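Local atomic coordinates of ribosome-inactivating protein 3 (Zea mays, PDB entry 2PQG), a protein that belongs to the plant ribosome-inactivating proteins, a family built on a mixed beta-sheet packed against a largely helical region. Residues N12-K24 and G187-F201. Numbering follows the deposited sequence.
Sequences NYPYSAFIASVRK and GLRFNTVSRTVDAGF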
ATOM      1  N   ASN A  12      -2.243  12.487 -18.820  1.00 20.92           N
ATOM      2  CA  ASN A  12      -0.958  12.515 -19.527  1.00 21.85           C
ATOM      3  C   ASN A  12       0.242  12.083 -18.660  1.00 20.77           C
ATOM      4  O   ASN A  12       1.333  11.866 -19.180  1.00 20.58           O
ATOM      5  CB  ASN A  12      -0.681  13.915 -20.085  1.00 23.91           C
ATOM      6  CG  ASN A  12      -1.733  14.382 -21.075  1.00 26.00           C
ATOM      7  OD1 ASN A  12      -1.947  13.766 -22.121  1.00 23.75           O
ATOM      8  ND2 ASN A  12      -2.386  15.493 -20.752  1.00 26.71           N
ATOM      9  N   TYR A  13       0.038  11.976 -17.348  1.00 21.25           N
ATOM     10  CA  TYR A  13       1.095  11.568 -16.413  1.00 22.93           C
ATOM     11  C   TYR A  13       0.891  10.086 -16.079  1.00 22.37           C
ATOM     12  O   TYR A  13       0.104   9.739 -15.187  1.00 18.39           O
ATOM     13  CB  TYR A  13       1.019  12.401 -15.120  1.00 27.26           C
ATOM     14  CG  TYR A  13       2.241  12.299 -14.227  1.00 29.40           C
ATOM     15  CD1 TYR A  13       3.026  11.148 -14.212  1.00 32.21           C
ATOM     16  CD2 TYR A  13       2.586  13.334 -13.364  1.00 30.77           C
ATOM     17  CE1 TYR A  13       4.120  11.026 -13.361  1.00 32.33           C
ATOM     18  CE2 TYR A  13       3.679  13.220 -12.505  1.00 32.58           C
ATOM     19  CZ  TYR A  13       4.439  12.059 -12.509  1.00 32.73           C
ATOM     20  OH  TYR A  13       5.498  11.915 -11.641  1.00 36.19           O
ATOM     21  N   PRO A  14       1.617   9.194 -16.779  1.00 21.97           N
ATOM     22  CA  PRO A  14       1.480   7.755 -16.536  1.00 22.43           C
ATOM     23  C   PRO A  14       1.904   7.252 -15.162  1.00 22.99           C
ATOM     24  O   PRO A  14       2.860   7.738 -14.570  1.00 23.03           O
ATOM     25  CB  PRO A  14       2.297   7.139 -17.668  1.00 25.98           C
ATOM     26  CG  PRO A  14       3.362   8.176 -17.925  1.00 24.74           C
ATOM     27  CD  PRO A  14       2.610   9.468 -17.836  1.00 17.37           C
ATOM     28  N   TYR A  15       1.165   6.270 -14.660  1.00 25.90           N
ATOM     29  CA  TYR A  15       1.446   5.659 -13.370  1.00 24.59           C
ATOM     30  C   TYR A  15       2.894   5.150 -13.339  1.00 24.31           C
ATOM     31  O   TYR A  15       3.588   5.303 -12.330  1.00 26.21           O
ATOM     32  CB  TYR A  15       0.458   4.505 -13.133  1.00 22.86           C
ATOM     33  CG  TYR A  15       0.790   3.596 -11.969  1.00 23.29           C
ATOM     34  CD1 TYR A  15       0.561   3.995 -10.649  1.00 23.32           C
ATOM     35  CD2 TYR A  15       1.308   2.319 -12.192  1.00 22.23           C
ATOM     36  CE1 TYR A  15       0.833   3.139  -9.573  1.00 22.02           C
ATOM     37  CE2 TYR A  15       1.588   1.455 -11.131  1.00 21.76           C
ATOM     38  CZ  TYR A  15       1.342   1.870  -9.823  1.00 24.29           C
ATOM     39  OH  TYR A  15       1.587   1.008  -8.776  1.00 19.96           O
ATOM     40  N   SER A  16       3.345   4.554 -14.442  1.00 23.46           N
ATOM     41  CA  SER A  16       4.707   4.015 -14.540  1.00 26.50           C
ATOM     42  C   SER A  16       5.762   5.086 -14.296  1.00 26.39           C
ATOM     43  O   SER A  16       6.838   4.803 -13.769  1.00 26.41           O
ATOM     44  CB  SER A  16       4.936   3.404 -15.920  1.00 24.99           C
ATOM     45  OG  SER A  16       4.704   4.371 -16.929  1.00 34.97           O
ATOM     46  N   ALA A  17       5.443   6.314 -14.695  1.00 26.59           N
ATOM     47  CA  ALA A  17       6.343   7.443 -14.531  1.00 27.21           C
ATOM     48  C   ALA A  17       6.493   7.783 -13.055  1.00 30.17           C
ATOM     49  O   ALA A  17       7.595   8.030 -12.558  1.00 34.25           O
ATOM     50  CB  ALA A  17       5.800   8.637 -15.278  1.00 29.56           C
ATOM     51  N   PHE A  18       5.370   7.804 -12.354  1.00 29.10           N
ATOM     52  CA  PHE A  18       5.381   8.112 -10.940  1.00 25.92           C
ATOM     53  C   PHE A  18       6.156   7.047 -10.170  1.00 24.49           C
ATOM     54  O   PHE A  18       6.909   7.351  -9.252  1.00 27.49           O
ATOM     55  CB  PHE A  18       3.955   8.186 -10.418  1.00 26.11           C
ATOM     56  CG  PHE A  18       3.871   8.546  -8.979  1.00 25.88           C
ATOM     57  CD1 PHE A  18       4.376   9.765  -8.529  1.00 29.07           C
ATOM     58  CD2 PHE A  18       3.317   7.663  -8.067  1.00 22.57           C
ATOM     59  CE1 PHE A  18       4.327  10.100  -7.177  1.00 32.39           C
ATOM     60  CE2 PHE A  18       3.261   7.980  -6.716  1.00 26.85           C
ATOM     61  CZ  PHE A  18       3.769   9.203  -6.266  1.00 30.51           C
ATOM     62  N   ILE A  19       5.958   5.795 -10.542  1.00 21.02           N
ATOM     63  CA  ILE A  19       6.649   4.702  -9.886  1.00 21.31           C
ATOM     64  C   ILE A  19       8.153   4.855 -10.114  1.00 21.44           C
ATOM     65  O   ILE A  19       8.946   4.891  -9.169  1.00 20.41           O
ATOM     66  CB  ILE A  19       6.156   3.339 -10.450  1.00 20.50           C
ATOM     67  CG1 ILE A  19       4.676   3.162 -10.110  1.00 16.84           C
ATOM     68  CG2 ILE A  19       6.997   2.180  -9.898  1.00 19.15           C
ATOM     69  CD1 ILE A  19       4.388   3.272  -8.631  1.00 21.09           C
ATOM     70  N   ALA A  20       8.530   4.964 -11.383  1.00 20.99           N
ATOM     71  CA  ALA A  20       9.924   5.104 -11.765  1.00 22.66           C
ATOM     72  C   ALA A  20      10.573   6.287 -11.072  1.00 25.52           C
ATOM     73  O   ALA A  20      11.745   6.226 -10.699  1.00 30.58           O
ATOM     74  CB  ALA A  20      10.034   5.262 -13.267  1.00 18.97           C
ATOM     75  N   SER A  21       9.814   7.364 -10.905  1.00 25.18           N
ATOM     76  CA  SER A  21      10.325   8.566 -10.255  1.00 23.77           C
ATOM     77  C   SER A  21      10.478   8.370  -8.743  1.00 21.22           C
ATOM     78  O   SER A  21      11.498   8.727  -8.160  1.00 20.09           O
ATOM     79  CB  SER A  21       9.393   9.747 -10.560  1.00 27.39           C
ATOM     80  OG  SER A  21       9.727  10.887  -9.787  1.00 39.53           O
ATOM     81  N   VAL A  22       9.469   7.784  -8.113  1.00 19.53           N
ATOM     82  CA  VAL A  22       9.507   7.562  -6.681  1.00 18.06           C
ATOM     83  C   VAL A  22      10.511   6.463  -6.277  1.00 22.03           C
ATOM     84  O   VAL A  22      11.145   6.547  -5.220  1.00 22.00           O
ATOM     85  CB  VAL A  22       8.088   7.242  -6.149  1.00 17.26           C
ATOM     86  CG1 VAL A  22       8.125   7.010  -4.639  1.00 15.05           C
ATOM     87  CG2 VAL A  22       7.145   8.396  -6.477  1.00 12.60           C
ATOM     88  N   ARG A  23      10.673   5.432  -7.098  1.00 18.11           N
ATOM     89  CA  ARG A  23      11.645   4.414  -6.741  1.00 18.73           C
ATOM     90  C   ARG A  23      13.046   4.998  -6.778  1.00 20.84           C
ATOM     91  O   ARG A  23      13.892   4.633  -5.967  1.00 18.66           O
ATOM     92  CB  ARG A  23      11.580   3.222  -7.684  1.00 17.84           C
ATOM     93  CG  ARG A  23      10.619   2.151  -7.229  1.00 19.97           C
ATOM     94  CD  ARG A  23      10.730   0.949  -8.118  1.00 15.55           C
ATOM     95  NE  ARG A  23       9.540   0.122  -8.032  1.00 14.85           N
ATOM     96  CZ  ARG A  23       9.064  -0.588  -9.049  1.00 19.06           C
ATOM     97  NH1 ARG A  23       9.686  -0.570 -10.222  1.00 18.13           N
ATOM     98  NH2 ARG A  23       7.956  -1.301  -8.903  1.00 21.31           N
ATOM     99  N   LYS A  24      13.285   5.903  -7.724  1.00 23.40           N
ATOM    100  CA  LYS A  24      14.589   6.550  -7.870  1.00 26.37           C
ATOM    101  C   LYS A  24      14.965   7.385  -6.639  1.00 28.50           C
ATOM    102  O   LYS A  24      16.138   7.450  -6.259  1.00 28.23           O
ATOM    103  CB  LYS A  24      14.603   7.430  -9.130  1.00 29.09           C
ATOM    104  CG  LYS A  24      15.853   8.291  -9.284  1.00 31.53           C
ATOM    105  CD  LYS A  24      15.936   8.947 -10.659  1.00 35.14           C
ATOM    106  CE  LYS A  24      17.228   9.743 -10.810  1.00 34.55           C
ATOM    107  NZ  LYS A  24      17.388  10.715  -9.693  1.00 41.87           N
ATOM    108  N   GLY A 187       3.006  -1.226  -5.137  1.00 19.55           N
ATOM    109  CA  GLY A 187       3.423  -0.896  -6.484  1.00 19.06           C
ATOM    110  C   GLY A 187       4.915  -0.592  -6.451  1.00 20.93           C
ATOM    111  O   GLY A 187       5.649  -0.913  -7.391  1.00 19.61           O
ATOM    112  N   LEU A 188       5.366   0.020  -5.356  1.00 19.85           N
ATOM    113  CA  LEU A 188       6.772   0.374  -5.189  1.00 21.58           C
ATOM    114  C   LEU A 188       7.632  -0.864  -4.877  1.00 22.76           C
ATOM    115  O   LEU A 188       8.733  -1.018  -5.410  1.00 23.22           O
ATOM    116  CB  LEU A 188       6.922   1.419  -4.072  1.00 22.05           C
ATOM    117  CG  LEU A 188       6.319   2.819  -4.259  1.00 21.08           C
ATOM    118  CD1 LEU A 188       6.366   3.573  -2.941  1.00 20.90           C
ATOM    119  CD2 LEU A 188       7.065   3.591  -5.333  1.00 19.18           C
ATOM    120  N   ARG A 189       7.124  -1.741  -4.017  1.00 19.55           N
ATOM    121  CA  ARG A 189       7.834  -2.961  -3.648  1.00 19.71           C
ATOM    122  C   ARG A 189       7.973  -3.961  -4.798  1.00 20.79           C
ATOM    123  O   ARG A 189       9.053  -4.495  -5.045  1.00 21.93           O
ATOM    124  CB  ARG A 189       7.105  -3.686  -2.518  1.00 14.59           C
ATOM    125  CG  ARG A 189       7.206  -3.090  -1.143  1.00  5.97           C
ATOM    126  CD  ARG A 189       6.262  -3.857  -0.237  1.00  6.64           C
ATOM    127  NE  ARG A 189       6.332  -3.408   1.144  1.00 12.43           N
ATOM    128  CZ  ARG A 189       5.646  -3.963   2.136  1.00 11.53           C
ATOM    129  NH1 ARG A 189       4.838  -4.983   1.890  1.00 15.95           N
ATOM    130  NH2 ARG A 189       5.784  -3.513   3.375  1.00 16.09           N
ATOM    131  N   PHE A 190       6.865  -4.227  -5.481  1.00 20.25           N
ATOM    132  CA  PHE A 190       6.851  -5.203  -6.561  1.00 19.90           C
ATOM    133  C   PHE A 190       6.719  -4.622  -7.951  1.00 22.99           C
ATOM    134  O   PHE A 190       5.774  -3.877  -8.219  1.00 25.98           O
ATOM    135  CB  PHE A 190       5.690  -6.186  -6.371  1.00 20.00           C
ATOM    136  CG  PHE A 190       5.714  -6.922  -5.073  1.00 19.61           C
ATOM    137  CD1 PHE A 190       5.280  -6.313  -3.900  1.00 21.60           C
ATOM    138  CD2 PHE A 190       6.175  -8.230  -5.019  1.00 18.71           C
ATOM    139  CE1 PHE A 190       5.298  -7.007  -2.688  1.00 24.18           C
ATOM    140  CE2 PHE A 190       6.195  -8.927  -3.816  1.00 22.33           C
ATOM    141  CZ  PHE A 190       5.759  -8.315  -2.646  1.00 24.74           C
ATOM    142  N   ASN A 191       7.646  -4.968  -8.843  1.00 23.77           N
ATOM    143  CA  ASN A 191       7.543  -4.499 -10.215  1.00 24.54           C
ATOM    144  C   ASN A 191       6.525  -5.388 -10.938  1.00 26.02           C
ATOM    145  O   ASN A 191       6.143  -5.121 -12.077  1.00 26.86           O
ATOM    146  CB  ASN A 191       8.901  -4.509 -10.933  1.00 25.46           C
ATOM    147  CG  ASN A 191       9.734  -5.731 -10.617  1.00 31.25           C
ATOM    148  OD1 ASN A 191      10.580  -6.140 -11.413  1.00 36.55           O
ATOM    149  ND2 ASN A 191       9.520  -6.307  -9.449  1.00 33.38           N
ATOM    150  N   THR A 192       6.074  -6.446 -10.267  1.00 24.60           N
ATOM    151  CA  THR A 192       5.065  -7.314 -10.858  1.00 24.64           C
ATOM    152  C   THR A 192       3.717  -6.584 -10.719  1.00 24.29           C
ATOM    153  O   THR A 192       2.832  -6.711 -11.562  1.00 24.27           O
ATOM    154  CB  THR A 192       5.023  -8.709 -10.154  1.00 23.54           C
ATOM    155  OG1 THR A 192       3.987  -9.516 -10.735  1.00 18.94           O
ATOM    156  CG2 THR A 192       4.794  -8.559  -8.654  1.00 21.96           C
ATOM    157  N   VAL A 193       3.588  -5.800  -9.652  1.00 22.10           N
ATOM    158  CA  VAL A 193       2.378  -5.029  -9.394  1.00 21.04           C
ATOM    159  C   VAL A 193       2.382  -3.729 -10.201  1.00 23.54           C
ATOM    160  O   VAL A 193       1.362  -3.354 -10.787  1.00 25.20           O
ATOM    161  CB  VAL A 193       2.244  -4.684  -7.893  1.00 17.38           C
ATOM    162  CG1 VAL A 193       1.146  -3.642  -7.685  1.00  8.02           C
ATOM    163  CG2 VAL A 193       1.928  -5.951  -7.113  1.00 17.14           C
ATOM    164  N   SER A 194       3.519  -3.038 -10.227  1.00 21.88           N
ATOM    165  CA  SER A 194       3.612  -1.803 -10.979  1.00 21.20           C
ATOM    166  C   SER A 194       3.397  -2.089 -12.469  1.00 22.63           C
ATOM    167  O   SER A 194       2.811  -1.267 -13.174  1.00 23.90           O
ATOM    168  CB  SER A 194       4.964  -1.134 -10.746  1.00 21.43           C
ATOM    169  OG  SER A 194       6.024  -1.991 -11.108  1.00 26.64           O
ATOM    170  N   ARG A 195       3.849  -3.247 -12.954  1.00 19.30           N
ATOM    171  CA  ARG A 195       3.642  -3.581 -14.367  1.00 18.10           C
ATOM    172  C   ARG A 195       2.160  -3.820 -14.645  1.00 17.26           C
ATOM    173  O   ARG A 195       1.626  -3.365 -15.650  1.00 12.64           O
ATOM    174  CB  ARG A 195       4.419  -4.833 -14.779  1.00 18.55           C
ATOM    175  CG  ARG A 195       5.920  -4.649 -14.889  1.00 28.89           C
ATOM    176  CD  ARG A 195       6.527  -5.715 -15.791  1.00 33.44           C
ATOM    177  NE  ARG A 195       6.199  -7.066 -15.341  1.00 41.11           N
ATOM    178  CZ  ARG A 195       6.842  -7.715 -14.377  1.00 40.94           C
ATOM    179  NH1 ARG A 195       6.462  -8.940 -14.037  1.00 39.84           N
ATOM    180  NH2 ARG A 195       7.875  -7.144 -13.764  1.00 40.06           N
ATOM    181  N   THR A 196       1.498  -4.539 -13.746  1.00 21.75           N
ATOM    182  CA  THR A 196       0.081  -4.844 -13.901  1.00 20.95           C
ATOM    183  C   THR A 196      -0.799  -3.621 -13.684  1.00 18.96           C
ATOM    184  O   THR A 196      -1.756  -3.406 -14.432  1.00 21.45           O
ATOM    185  CB  THR A 196      -0.347  -5.967 -12.936  1.00 22.36           C
ATOM    186  OG1 THR A 196       0.391  -7.157 -13.245  1.00 24.05           O
ATOM    187  CG2 THR A 196      -1.842  -6.257 -13.070  1.00 22.47           C
ATOM    188  N   VAL A 197      -0.481  -2.816 -12.675  1.00 19.50           N
ATOM    189  CA  VAL A 197      -1.275  -1.625 -12.413  1.00 20.70           C
ATOM    190  C   VAL A 197      -1.081  -0.576 -13.505  1.00 22.72           C
ATOM    191  O   VAL A 197      -2.020   0.152 -13.824  1.00 23.29           O
ATOM    192  CB  VAL A 197      -0.941  -0.981 -11.049  1.00 17.20           C
ATOM    193  CG1 VAL A 197      -1.725   0.326 -10.888  1.00 14.73           C
ATOM    194  CG2 VAL A 197      -1.283  -1.940  -9.929  1.00 12.25           C
ATOM    195  N   ASP A 198       0.118  -0.494 -14.083  1.00 24.89           N
ATOM    196  CA  ASP A 198       0.345   0.501 -15.128  1.00 27.75           C
ATOM    197  C   ASP A 198      -0.302   0.081 -16.422  1.00 28.19           C
ATOM    198  O   ASP A 198      -0.843   0.908 -17.149  1.00 30.53           O
ATOM    199  CB  ASP A 198       1.829   0.748 -15.401  1.00 32.48           C
ATOM    200  CG  ASP A 198       2.042   1.838 -16.453  1.00 38.06           C
ATOM    201  OD1 ASP A 198       1.705   3.015 -16.183  1.00 37.16           O
ATOM    202  OD2 ASP A 198       2.529   1.519 -17.556  1.00 44.57           O
ATOM    203  N   ALA A 199      -0.244  -1.209 -16.718  1.00 26.93           N
ATOM    204  CA  ALA A 199      -0.838  -1.700 -17.948  1.00 25.53           C
ATOM    205  C   ALA A 199      -2.336  -1.402 -18.020  1.00 24.75           C
ATOM    206  O   ALA A 199      -2.840  -1.035 -19.082  1.00 27.40           O
ATOM    207  CB  ALA A 199      -0.595  -3.188 -18.088  1.00 24.46           C
ATOM    208  N   GLY A 200      -3.049  -1.544 -16.905  1.00 20.54           N
ATOM    209  CA  GLY A 200      -4.478  -1.289 -16.939  1.00 17.22           C
ATOM    210  C   GLY A 200      -4.916  -0.038 -16.204  1.00 16.75           C
ATOM    211  O   GLY A 200      -6.100   0.148 -15.930  1.00 17.09           O
ATOM    212  N   PHE A 201      -3.968   0.838 -15.904  1.00 16.31           N
ATOM    213  CA  PHE A 201      -4.274   2.055 -15.163  1.00 18.70           C
ATOM    214  C   PHE A 201      -5.365   2.955 -15.741  1.00 20.85           C
ATOM    215  O   PHE A 201      -6.059   3.639 -14.989  1.00 18.27           O
ATOM    216  CB  PHE A 201      -3.003   2.870 -14.965  1.00 19.25           C
ATOM    217  CG  PHE A 201      -3.090   3.857 -13.834  1.00 17.70           C
ATOM    218  CD1 PHE A 201      -3.075   5.230 -14.079  1.00 10.80           C
ATOM    219  CD2 PHE A 201      -3.165   3.411 -12.522  1.00 14.55           C
ATOM    220  CE1 PHE A 201      -3.132   6.132 -13.038  1.00 12.83           C
ATOM    221  CE2 PHE A 201      -3.226   4.316 -11.470  1.00 13.96           C
ATOM    222  CZ  PHE A 201      -3.206   5.677 -11.729  1.00 12.01           C
TER
HETATM  223  O   HOH W   1      -0.482   5.115 -17.001  1.00 13.05           O
HETATM  224  O   HOH W   2       9.031  -1.586 -12.785  1.00 27.13           O
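Tyr15 and Arg23, two turns apart on helix 15-27, both reach into the other segment. With CG swung anti to the backbone N (chi1 168°), Tyr15 drives its ring deep between the helices, a knob among Gly187, Ser194, Val197 and Asp198. Val197 CG1 lies over one face of the Tyr15 ring, 3.7 Å from the centroid; Ile19 CG1 of its own helix backs the opposite face, and Ser194 O comes in at the edge. The hydroxyl passes Gly187 CA and bonds to Met183 O in helix 171-189. At the root of the same side chain, Tyr15 CB sits squarely over the Phe201 ring, while the two rings run nearly parallel but slid apart.

Beside it, Asp198 OD1 accepts from Ser16 N at 2.8 Å, met from well above the carboxylate plane, and a water ties this oxygen to Tyr15 N; the acid thus holds one amide of the first turn directly and the other through water.

Arg23 works at the break between helices 171-189 and 191-199. Its extended chain lays the guanidinium over Ile19 CG2. Arg23 NE bonds to Leu188 O at 3.0 Å. Arg23 NH2 gives a bond of 2.8 Å to Gly187 O, approached almost end-on. A second, from Arg23 NH2 to Ser194 OG, measures 3.0 Å. Two of these acceptors are carbonyls at the C-terminal end of helix 171-189, whose dipole would probably favour the positive charge. Leu188 CD2 meets Val22 CG1 crosswise at 3.6 Å.

Segments 15-24 and 191-199 thus pack near-antiparallel (153°, axes 9.5 Å apart), while Tyr15, Val22 and Arg23 tie the first helix of the ribosome-inactivating protein fold to the end of its central helix 171-189.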